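Local coordinates for ABC transporter substrate binding protein (Ribose) (Agrobacterium vitis S4, PDB 4WT7) that probably serves as the sugar-binding component of an ABC transporter and holds d-allitol between its two lobes, at residues Ala276-Gln281 with Ser299-Leu304. Sequence-based numbering, arbitrary orientation.
Sequences AELGRQ and SYVPAL
Leu278 and Val301 mark the closest backbone approach, CA to CA 6.5 Å, where helix 275-290 packs beside the edge strand 298-300 and the chain leaving it; the gap has widened to 8.1 Å between Gln281 CA and Ser299 CA. Val301 contributes the largest share of the buried surface. Its CG2 stands anti to the carbonyl carbon and lies against Leu278, whose CD2 is 3.5 Å from that methyl of Val301, while Val301 CG1 comes within 4.2 Å of Glu277 CB. One turn on, Gln281 reaches across with CG anti to the backbone N (chi1 -159°) and an extended chain, bringing its amide alongside Ser299 and Val301. Its NE2 gives a weak but fairly straight hydrogen bond to Ser299 O (3.3 Å, 165°) and has a stronger partner in Ser130 OG. At the other end of the amide, OE1 accepts from a water 2.6 Å away that also donates to Tyr300 O; both ends of the amide are thus engaged, which should restrain its rotation. Ser299 OG is hydrogen-bonded to Asn128 ND2. Leu278 continues inward onto Phe46, a residue of the d-allitol pocket. Strand 298-300 closes one edge of the parallel sheet, and residues 301-303 lead on to strand 304-307 of the second sheet: a hinge crossing between the lobes, as in the two-lobed periplasmic sugar-binding proteins.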
loop_
_atom_site.group_PDB
_atom_site.type_symbol
_atom_site.label_atom_id
_atom_site.label_comp_id
_atom_site.label_asym_id
_atom_site.label_seq_id
_atom_site.Cartn_x
_atom_site.Cartn_y
_atom_site.Cartn_z
ATOM N N ALA A 276 -3.899 8.032 6.840
ATOM C CA ALA A 276 -3.715 9.230 7.647
ATOM C C ALA A 276 -3.167 8.836 9.044
ATOM O O ALA A 276 -2.226 9.463 9.548
ATOM C CB ALA A 276 -4.984 10.038 7.722
ATOM N N GLU A 277 -3.709 7.772 9.633
ATOM C CA GLU A 277 -3.179 7.297 10.916
ATOM C C GLU A 277 -1.714 6.880 10.815
ATOM O O GLU A 277 -0.921 7.198 11.681
ATOM C CB GLU A 277 -3.990 6.141 11.498
ATOM C CG GLU A 277 -5.341 6.543 12.038
ATOM C CD GLU A 277 -5.245 7.531 13.194
ATOM O OE1 GLU A 277 -4.239 7.477 13.942
ATOM O OE2 GLU A 277 -6.168 8.381 13.317
ATOM N N LEU A 278 -1.351 6.156 9.765
ATOM C CA LEU A 278 0.039 5.763 9.588
ATOM C C LEU A 278 0.967 6.970 9.546
ATOM O O LEU A 278 2.020 6.966 10.171
ATOM C CB LEU A 278 0.214 4.938 8.311
ATOM C CG LEU A 278 -0.192 3.490 8.532
ATOM C CD1 LEU A 278 -0.628 2.856 7.206
ATOM C CD2 LEU A 278 0.942 2.718 9.194
ATOM N N GLY A 279 0.596 7.986 8.784
ATOM C CA GLY A 279 1.398 9.198 8.711
ATOM C C GLY A 279 1.547 9.901 10.055
ATOM O O GLY A 279 2.646 10.320 10.438
ATOM N N ARG A 280 0.451 10.038 10.789
ATOM C CA ARG A 280 0.533 10.629 12.132
ATOM C C ARG A 280 1.376 9.803 13.069
ATOM O O ARG A 280 2.176 10.334 13.826
ATOM C CB ARG A 280 -0.867 10.853 12.732
ATOM C CG ARG A 280 -1.501 12.122 12.235
ATOM C CD ARG A 280 -2.789 12.453 13.002
ATOM N NE ARG A 280 -3.827 11.455 12.774
ATOM C CZ ARG A 280 -4.600 11.386 11.684
ATOM N NH1 ARG A 280 -4.456 12.252 10.686
ATOM N NH2 ARG A 280 -5.524 10.429 11.592
ATOM N N GLN A 281 1.230 8.494 13.004
ATOM C CA GLN A 281 2.060 7.647 13.829
ATOM C C GLN A 281 3.536 7.870 13.567
ATOM O O GLN A 281 4.344 7.998 14.511
ATOM C CB GLN A 281 1.744 6.190 13.592
ATOM C CG GLN A 281 2.191 5.361 14.765
ATOM C CD GLN A 281 2.081 3.896 14.490
ATOM O OE1 GLN A 281 1.351 3.182 15.185
ATOM N NE2 GLN A 281 2.821 3.418 13.480
ATOM N N SER A 299 5.812 -0.490 13.826
ATOM C CA SER A 299 4.626 -0.053 14.561
ATOM C C SER A 299 3.417 -0.308 13.666
ATOM O O SER A 299 3.303 0.292 12.601
ATOM C CB SER A 299 4.748 1.430 14.912
ATOM O OG SER A 299 5.880 1.607 15.762
ATOM N N TYR A 300 2.533 -1.212 14.077
ATOM C CA TYR A 300 1.441 -1.649 13.214
ATOM C C TYR A 300 0.175 -0.912 13.485
ATOM O O TYR A 300 -0.229 -0.745 14.625
ATOM C CB TYR A 300 1.210 -3.160 13.349
ATOM C CG TYR A 300 2.473 -3.950 13.019
ATOM C CD1 TYR A 300 2.974 -3.973 11.733
ATOM C CD2 TYR A 300 3.163 -4.651 14.000
ATOM C CE1 TYR A 300 4.128 -4.671 11.428
ATOM C CE2 TYR A 300 4.309 -5.352 13.710
ATOM C CZ TYR A 300 4.789 -5.364 12.426
ATOM O OH TYR A 300 5.934 -6.048 12.106
ATOM N N VAL A 301 -0.445 -0.449 12.419
ATOM C CA VAL A 301 -1.726 0.219 12.515
ATOM C C VAL A 301 -2.781 -0.731 11.976
ATOM O O VAL A 301 -2.597 -1.303 10.893
ATOM C CB VAL A 301 -1.767 1.479 11.679
ATOM C CG1 VAL A 301 -3.223 2.009 11.633
ATOM C CG2 VAL A 301 -0.824 2.509 12.252
ATOM N N PRO A 302 -3.888 -0.900 12.721
ATOM C CA PRO A 302 -4.841 -1.922 12.323
ATOM C C PRO A 302 -5.406 -1.659 10.922
ATOM O O PRO A 302 -5.475 -0.512 10.478
ATOM C CB PRO A 302 -5.926 -1.825 13.403
ATOM C CG PRO A 302 -5.166 -1.331 14.634
ATOM C CD PRO A 302 -4.180 -0.345 14.054
ATOM N N ALA A 303 -5.803 -2.737 10.258
ATOM C CA ALA A 303 -6.451 -2.693 8.936
ATOM C C ALA A 303 -7.764 -3.424 9.033
ATOM O O ALA A 303 -7.911 -4.270 9.882
ATOM C CB ALA A 303 -5.596 -3.367 7.904
ATOM N N LEU A 304 -8.700 -3.141 8.138
ATOM C CA LEU A 304 -10.045 -3.717 8.252
ATOM C C LEU A 304 -10.533 -4.361 6.954
ATOM O O LEU A 304 -10.760 -3.666 5.970
ATOM C CB LEU A 304 -11.050 -2.613 8.646
ATOM C CG LEU A 304 -10.664 -1.697 9.794
ATOM C CD1 LEU A 304 -11.340 -0.299 9.687
ATOM C CD2 LEU A 304 -11.102 -2.419 11.069
HETATM O O HOH W 1 1.102 0.834 16.253
#